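Local coordinates for putative uncharacterized protein (Mycobacterium avium, PDB 2Z6V), which is of unknown function but is probably a sulfotransferase that moves a sulfuryl group onto an acceptor, at residues A[268-273]-A[331-336]; A[318-323]-A[403-408]. All blocks are in the same frame, centred on the assembly; numbering follows the deposited sequence.

Interaction 1. Residues A[268-273]-A[331-336]; sequences LIWAHR and FFHMYY
The guanidinium of Arg273 lies flat on one face of the Tyr336 ring, planes 11° apart and CZ of Arg273 3.8 Å from the ring centroid, a cation-pi stack. The arginine chain is extended from CG to NE, with CG anti to the backbone N (chi1 -179°), which carries CD over the same face in a CH-pi contact; Glu411 binds NE in a salt bridge. His272 CD2 lies over one face of the Tyr335 ring, toward its rim, while the edge of the His272 imidazole meets CB of His333 in its plane. ND1 of His272 is satisfied by the hydroxyl of Tyr402. The Trp270 and Phe331 rings meet obliquely, planes at 52°, with CE3 of Trp270 3.9 Å from CD1 of Phe331; Leu268 CD1 reaches CE1 of Phe331 at 3.5 Å. On the opposite face, Ala271 CB touches CE of Met334 at 3.5 Å. Five backbone hydrogen bonds set the register, among them Met334 N to Trp270 O (2.9 Å) and His272 N to Met334 O (2.6 Å), and Tyr336 N to His272 O continues the ladder into the first turn of helix 336-341. This is parallel strand pairing at the edge of the five-stranded sheet of order 2-3-1-4-5, consistent with the P-loop-like alpha/beta fold of sulfotransferases, with an aromatic cluster on the strand face carrying Trp270 and His333.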
loop_
_atom_site.group_PDB
_atom_site.type_symbol
_atom_site.label_atom_id
_atom_site.label_comp_id
_atom_site.label_asym_id
_atom_site.label_seq_id
_atom_site.Cartn_x
_atom_site.Cartn_y
_atom_site.Cartn_z
ATOM N N LEU A 268 -6.419 7.101 13.329
ATOM C CA LEU A 268 -5.215 6.334 13.063
ATOM C C LEU A 268 -4.999 5.041 13.843
ATOM O O LEU A 268 -4.839 5.047 15.067
ATOM C CB LEU A 268 -4.010 7.253 13.265
ATOM C CG LEU A 268 -4.082 8.618 12.560
ATOM C CD1 LEU A 268 -2.942 9.503 13.051
ATOM C CD2 LEU A 268 -4.015 8.442 11.048
ATOM N N ILE A 269 -4.989 3.929 13.116
ATOM C CA ILE A 269 -4.743 2.629 13.721
ATOM C C ILE A 269 -3.290 2.307 13.428
ATOM O O ILE A 269 -2.925 2.084 12.284
ATOM C CB ILE A 269 -5.613 1.521 13.095
ATOM C CG1 ILE A 269 -7.096 1.817 13.322
ATOM C CG2 ILE A 269 -5.248 0.174 13.700
ATOM C CD1 ILE A 269 -8.004 0.813 12.681
ATOM N N TRP A 270 -2.458 2.313 14.459
ATOM C CA TRP A 270 -1.041 2.013 14.307
ATOM C C TRP A 270 -0.865 0.501 14.502
ATOM O O TRP A 270 -1.201 -0.041 15.560
ATOM C CB TRP A 270 -0.246 2.784 15.366
ATOM C CG TRP A 270 1.239 2.831 15.151
ATOM C CD1 TRP A 270 2.005 1.918 14.488
ATOM C CD2 TRP A 270 2.146 3.815 15.667
ATOM N NE1 TRP A 270 3.336 2.269 14.562
ATOM C CE2 TRP A 270 3.450 3.430 15.280
ATOM C CE3 TRP A 270 1.983 4.986 16.424
ATOM C CZ2 TRP A 270 4.589 4.174 15.622
ATOM C CZ3 TRP A 270 3.119 5.730 16.767
ATOM C CH2 TRP A 270 4.405 5.317 16.363
ATOM N N ALA A 271 -0.360 -0.179 13.473
ATOM C CA ALA A 271 -0.148 -1.633 13.531
ATOM C C ALA A 271 1.267 -1.948 14.007
ATOM O O ALA A 271 2.236 -1.428 13.466
ATOM C CB ALA A 271 -0.385 -2.250 12.158
ATOM N N HIS A 272 1.373 -2.809 15.015
ATOM C CA HIS A 272 2.671 -3.167 15.581
ATOM C C HIS A 272 3.055 -4.633 15.444
ATOM O O HIS A 272 2.203 -5.517 15.324
ATOM C CB HIS A 272 2.713 -2.804 17.069
ATOM C CG HIS A 272 2.456 -1.357 17.347
ATOM N ND1 HIS A 272 3.363 -0.368 17.034
ATOM C CD2 HIS A 272 1.381 -0.730 17.883
ATOM C CE1 HIS A 272 2.858 0.807 17.364
ATOM N NE2 HIS A 272 1.656 0.615 17.879
ATOM N N ARG A 273 4.358 -4.875 15.484
ATOM C CA ARG A 273 4.909 -6.218 15.402
ATOM C C ARG A 273 6.408 -6.138 15.647
ATOM O O ARG A 273 7.008 -5.067 15.514
ATOM C CB ARG A 273 4.650 -6.839 14.025
ATOM C CG ARG A 273 5.189 -8.259 13.906
ATOM C CD ARG A 273 4.743 -8.963 12.634
ATOM N NE ARG A 273 5.195 -10.351 12.611
ATOM C CZ ARG A 273 4.942 -11.216 11.631
ATOM N NH1 ARG A 273 4.234 -10.843 10.570
ATOM N NH2 ARG A 273 5.395 -12.461 11.713
ATOM N N PHE A 331 -4.438 7.663 18.261
ATOM C CA PHE A 331 -4.109 6.362 17.692
ATOM C C PHE A 331 -4.753 5.189 18.425
ATOM O O PHE A 331 -5.151 5.296 19.588
ATOM C CB PHE A 331 -2.596 6.123 17.741
ATOM C CG PHE A 331 -1.783 7.151 17.027
ATOM C CD1 PHE A 331 -1.325 6.918 15.737
ATOM C CD2 PHE A 331 -1.444 8.344 17.654
ATOM C CE1 PHE A 331 -0.537 7.862 15.078
ATOM C CE2 PHE A 331 -0.658 9.295 17.009
ATOM C CZ PHE A 331 -0.201 9.054 15.717
ATOM N N PHE A 332 -4.855 4.068 17.717
ATOM C CA PHE A 332 -5.345 2.836 18.307
ATOM C C PHE A 332 -4.176 1.902 18.047
ATOM O O PHE A 332 -3.655 1.868 16.935
ATOM C CB PHE A 332 -6.582 2.269 17.608
ATOM C CG PHE A 332 -7.033 0.970 18.209
ATOM C CD1 PHE A 332 -7.889 0.958 19.308
ATOM C CD2 PHE A 332 -6.485 -0.237 17.777
ATOM C CE1 PHE A 332 -8.182 -0.232 19.973
ATOM C CE2 PHE A 332 -6.771 -1.436 18.434
ATOM C CZ PHE A 332 -7.619 -1.433 19.536
ATOM N N HIS A 333 -3.748 1.148 19.048
ATOM C CA HIS A 333 -2.617 0.269 18.812
ATOM C C HIS A 333 -2.986 -1.180 18.621
ATOM O O HIS A 333 -3.468 -1.855 19.526
ATOM C CB HIS A 333 -1.578 0.438 19.919
ATOM C CG HIS A 333 -0.995 1.811 19.956
ATOM N ND1 HIS A 333 -1.231 2.693 20.990
ATOM C CD2 HIS A 333 -0.275 2.493 19.035
ATOM C CE1 HIS A 333 -0.683 3.859 20.701
ATOM N NE2 HIS A 333 -0.098 3.765 19.520
ATOM N N MET A 334 -2.753 -1.645 17.407
ATOM C CA MET A 334 -3.054 -3.010 17.038
ATOM C C MET A 334 -1.758 -3.816 17.004
ATOM O O MET A 334 -0.881 -3.574 16.176
ATOM C CB MET A 334 -3.735 -3.010 15.676
ATOM C CG MET A 334 -4.143 -4.363 15.178
ATOM S SD MET A 334 -4.914 -4.140 13.588
ATOM C CE MET A 334 -3.460 -3.892 12.534
ATOM N N TYR A 335 -1.646 -4.767 17.923
ATOM C CA TYR A 335 -0.463 -5.607 18.025
ATOM C C TYR A 335 -0.652 -6.920 17.289
ATOM O O TYR A 335 -1.710 -7.546 17.366
ATOM C CB TYR A 335 -0.150 -5.889 19.495
ATOM C CG TYR A 335 0.235 -4.655 20.281
ATOM C CD1 TYR A 335 1.562 -4.229 20.345
ATOM C CD2 TYR A 335 -0.735 -3.896 20.938
ATOM C CE1 TYR A 335 1.918 -3.072 21.052
ATOM C CE2 TYR A 335 -0.394 -2.741 21.641
ATOM C CZ TYR A 335 0.931 -2.334 21.697
ATOM O OH TYR A 335 1.266 -1.200 22.405
ATOM N N TYR A 336 0.385 -7.331 16.571
ATOM C CA TYR A 336 0.356 -8.584 15.829
ATOM C C TYR A 336 0.008 -9.753 16.751
ATOM O O TYR A 336 -0.833 -10.596 16.419
ATOM C CB TYR A 336 1.719 -8.835 15.187
ATOM C CG TYR A 336 1.831 -10.170 14.501
ATOM C CD1 TYR A 336 1.057 -10.465 13.381
ATOM C CD2 TYR A 336 2.702 -11.150 14.978
ATOM C CE1 TYR A 336 1.149 -11.705 12.747
ATOM C CE2 TYR A 336 2.800 -12.393 14.353
ATOM C CZ TYR A 336 2.022 -12.660 13.238
ATOM O OH TYR A 336 2.125 -13.877 12.605
#

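Interaction 2. Residues A[318-323]-A[403-408]; sequences RPLRAR and LDTFDI
Phe406 and Arg323 approach from opposing segments, offset from each other, the ring entering from the end of helix 392-405 and the arginine from helix 301-326. The guanidinium and ring planes stand 74° apart, so the two flat groups are not stacked. Contact is made instead by the far end of the ring: CZ of Phe406 lies 3.7 Å from NE of Arg323 and 3.8 Å from CD of Arg323. An extended chain from CG to NE, with CG anti to the backbone N (chi1 169°), carries CD and NE of Arg323 as far as the ring. Its polar end is held chiefly from elsewhere, by a salt bridge from NE to Asp328.

The side chain of Leu320, one turn earlier on the same helix, points the opposite way to those of Thr405 and Phe406. Its CD2 branch does all the touching, standing 4.0 Å from CG2 of Thr405 and 4.0 Å from CE2 of Phe406, so the one methyl meets both the threonine methyl and the ring. Thr405 has its OG1 centred over one face of the Phe406 ring, 3.3 Å above the plane; the same oxygen lies over one face of the Arg323 guanidinium, but at 4.2 Å from NH1 of Arg323 it makes no hydrogen bond. No hydrogen bond joins the segments at all, and the buried area is a modest 172 Å².

Phe406 is the first residue to leave helical geometry after helix 392-405, and its ring also packs edge-to-face with Trp270. Leu320 and Arg323 touch that same tryptophan, and Arg323 also rests on Phe331, so the C-terminal end of helix 392-405 and helix 301-326 meet over the face of strands 267-272 and 331-335 that bears Trp270 and Phe331.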
loop_
_atom_site.group_PDB
_atom_site.type_symbol
_atom_site.label_atom_id
_atom_site.label_comp_id
_atom_site.label_asym_id
_atom_site.label_seq_id
_atom_site.Cartn_x
_atom_site.Cartn_y
_atom_site.Cartn_z
ATOM N N ARG A 318 8.859 8.777 12.089
ATOM C CA ARG A 318 7.904 9.742 11.555
ATOM C C ARG A 318 6.640 9.731 12.406
ATOM O O ARG A 318 6.202 10.776 12.890
ATOM C CB ARG A 318 7.554 9.439 10.098
ATOM C CG ARG A 318 8.601 9.896 9.095
ATOM C CD ARG A 318 8.833 11.388 9.210
ATOM N NE ARG A 318 9.853 11.864 8.284
ATOM C CZ ARG A 318 9.717 11.887 6.962
ATOM N NH1 ARG A 318 8.593 11.460 6.395
ATOM N NH2 ARG A 318 10.711 12.336 6.204
ATOM N N PRO A 319 6.034 8.546 12.608
ATOM C CA PRO A 319 4.820 8.509 13.427
ATOM C C PRO A 319 5.097 8.754 14.913
ATOM O O PRO A 319 4.244 9.283 15.615
ATOM C CB PRO A 319 4.247 7.122 13.136
ATOM C CG PRO A 319 5.454 6.316 12.836
ATOM C CD PRO A 319 6.275 7.236 11.977
ATOM N N LEU A 320 6.277 8.380 15.403
ATOM C CA LEU A 320 6.581 8.626 16.813
ATOM C C LEU A 320 6.568 10.129 17.114
ATOM O O LEU A 320 6.027 10.562 18.136
ATOM C CB LEU A 320 7.933 8.019 17.202
ATOM C CG LEU A 320 7.827 6.546 17.623
ATOM C CD1 LEU A 320 9.199 5.885 17.628
ATOM C CD2 LEU A 320 7.167 6.455 18.988
ATOM N N ARG A 321 7.157 10.921 16.221
ATOM C CA ARG A 321 7.186 12.366 16.395
ATOM C C ARG A 321 5.778 12.948 16.330
ATOM O O ARG A 321 5.431 13.829 17.119
ATOM C CB ARG A 321 8.051 13.031 15.315
ATOM C CG ARG A 321 9.533 12.697 15.392
ATOM C CD ARG A 321 10.125 13.003 16.773
ATOM N NE ARG A 321 10.543 11.776 17.445
ATOM C CZ ARG A 321 10.125 11.394 18.649
ATOM N NH1 ARG A 321 9.274 12.141 19.336
ATOM N NH2 ARG A 321 10.553 10.249 19.165
ATOM N N ALA A 322 4.971 12.462 15.389
ATOM C CA ALA A 322 3.606 12.953 15.226
ATOM C C ALA A 322 2.764 12.647 16.456
ATOM O O ALA A 322 1.915 13.444 16.854
ATOM C CB ALA A 322 2.973 12.333 13.993
ATOM N N ARG A 323 3.008 11.482 17.047
ATOM C CA ARG A 323 2.291 11.040 18.237
ATOM C C ARG A 323 2.667 11.913 19.435
ATOM O O ARG A 323 1.822 12.259 20.265
ATOM C CB ARG A 323 2.630 9.571 18.524
ATOM C CG ARG A 323 2.173 9.052 19.876
ATOM C CD ARG A 323 2.454 7.566 20.000
ATOM N NE ARG A 323 2.061 7.034 21.303
ATOM C CZ ARG A 323 2.727 7.259 22.428
ATOM N NH1 ARG A 323 3.824 8.005 22.405
ATOM N NH2 ARG A 323 2.294 6.749 23.575
ATOM N N LEU A 403 10.451 0.292 20.715
ATOM C CA LEU A 403 10.214 -0.856 21.584
ATOM C C LEU A 403 10.004 -0.406 23.015
ATOM O O LEU A 403 9.357 -1.094 23.806
ATOM C CB LEU A 403 11.387 -1.841 21.517
ATOM C CG LEU A 403 11.501 -2.648 20.221
ATOM C CD1 LEU A 403 12.806 -3.416 20.200
ATOM C CD2 LEU A 403 10.315 -3.593 20.109
ATOM N N ASP A 404 10.542 0.762 23.343
ATOM C CA ASP A 404 10.413 1.284 24.688
ATOM C C ASP A 404 9.050 1.911 24.953
ATOM O O ASP A 404 8.530 1.836 26.070
ATOM C CB ASP A 404 11.503 2.313 24.961
ATOM C CG ASP A 404 11.458 2.826 26.374
ATOM O OD1 ASP A 404 11.635 2.004 27.300
ATOM O OD2 ASP A 404 11.234 4.042 26.560
ATOM N N THR A 405 8.462 2.529 23.937
ATOM C CA THR A 405 7.166 3.154 24.126
ATOM C C THR A 405 5.989 2.205 23.891
ATOM O O THR A 405 4.911 2.403 24.448
ATOM C CB THR A 405 7.024 4.419 23.235
ATOM O OG1 THR A 405 5.824 4.338 22.456
ATOM C CG2 THR A 405 8.213 4.572 22.325
ATOM N N PHE A 406 6.198 1.168 23.087
ATOM C CA PHE A 406 5.141 0.204 22.789
ATOM C C PHE A 406 5.500 -1.196 23.274
ATOM O O PHE A 406 6.591 -1.694 23.013
ATOM C CB PHE A 406 4.865 0.181 21.285
ATOM C CG PHE A 406 4.333 1.476 20.751
ATOM C CD1 PHE A 406 3.091 1.948 21.154
ATOM C CD2 PHE A 406 5.076 2.228 19.845
ATOM C CE1 PHE A 406 2.591 3.153 20.666
ATOM C CE2 PHE A 406 4.585 3.439 19.347
ATOM C CZ PHE A 406 3.339 3.902 19.758
ATOM N N ASP A 407 4.567 -1.828 23.975
ATOM C CA ASP A 407 4.774 -3.158 24.529
ATOM C C ASP A 407 4.579 -4.248 23.481
ATOM O O ASP A 407 3.513 -4.869 23.404
ATOM C CB ASP A 407 3.815 -3.363 25.704
ATOM C CG ASP A 407 3.958 -4.725 26.349
ATOM O OD1 ASP A 407 5.099 -5.100 26.708
ATOM O OD2 ASP A 407 2.923 -5.416 26.502
ATOM N N ILE A 408 5.619 -4.488 22.687
ATOM C CA ILE A 408 5.556 -5.485 21.624
ATOM C C ILE A 408 6.158 -6.829 22.004
ATOM O O ILE A 408 7.299 -6.910 22.464
ATOM C CB ILE A 408 6.262 -4.979 20.351
ATOM C CG1 ILE A 408 5.570 -3.709 19.850
ATOM C CG2 ILE A 408 6.256 -6.074 19.284
ATOM C CD1 ILE A 408 6.205 -3.107 18.621
#

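From the N terminus the segments come in the order 268-273, 318-323, 331-336 and 403-408. Interaction 1 closes a mostly helical connection of 57 residues between two neighbouring parallel strands; interaction 2 spans 79 residues, from helix 301-326 to the end of helix 392-405. Because the segments alternate, the two loops cross: helix 301-326 lies within the first, and strand 331-335 within the second. Their centres are 10 Å apart, and they touch directly, with His272 CE1 3.6 Å from Phe406 CD2. Together they tie the edge of the sheet, helix 301-326 as the last helix of the connection between the strands, and the C-terminal segment into one continuous patch.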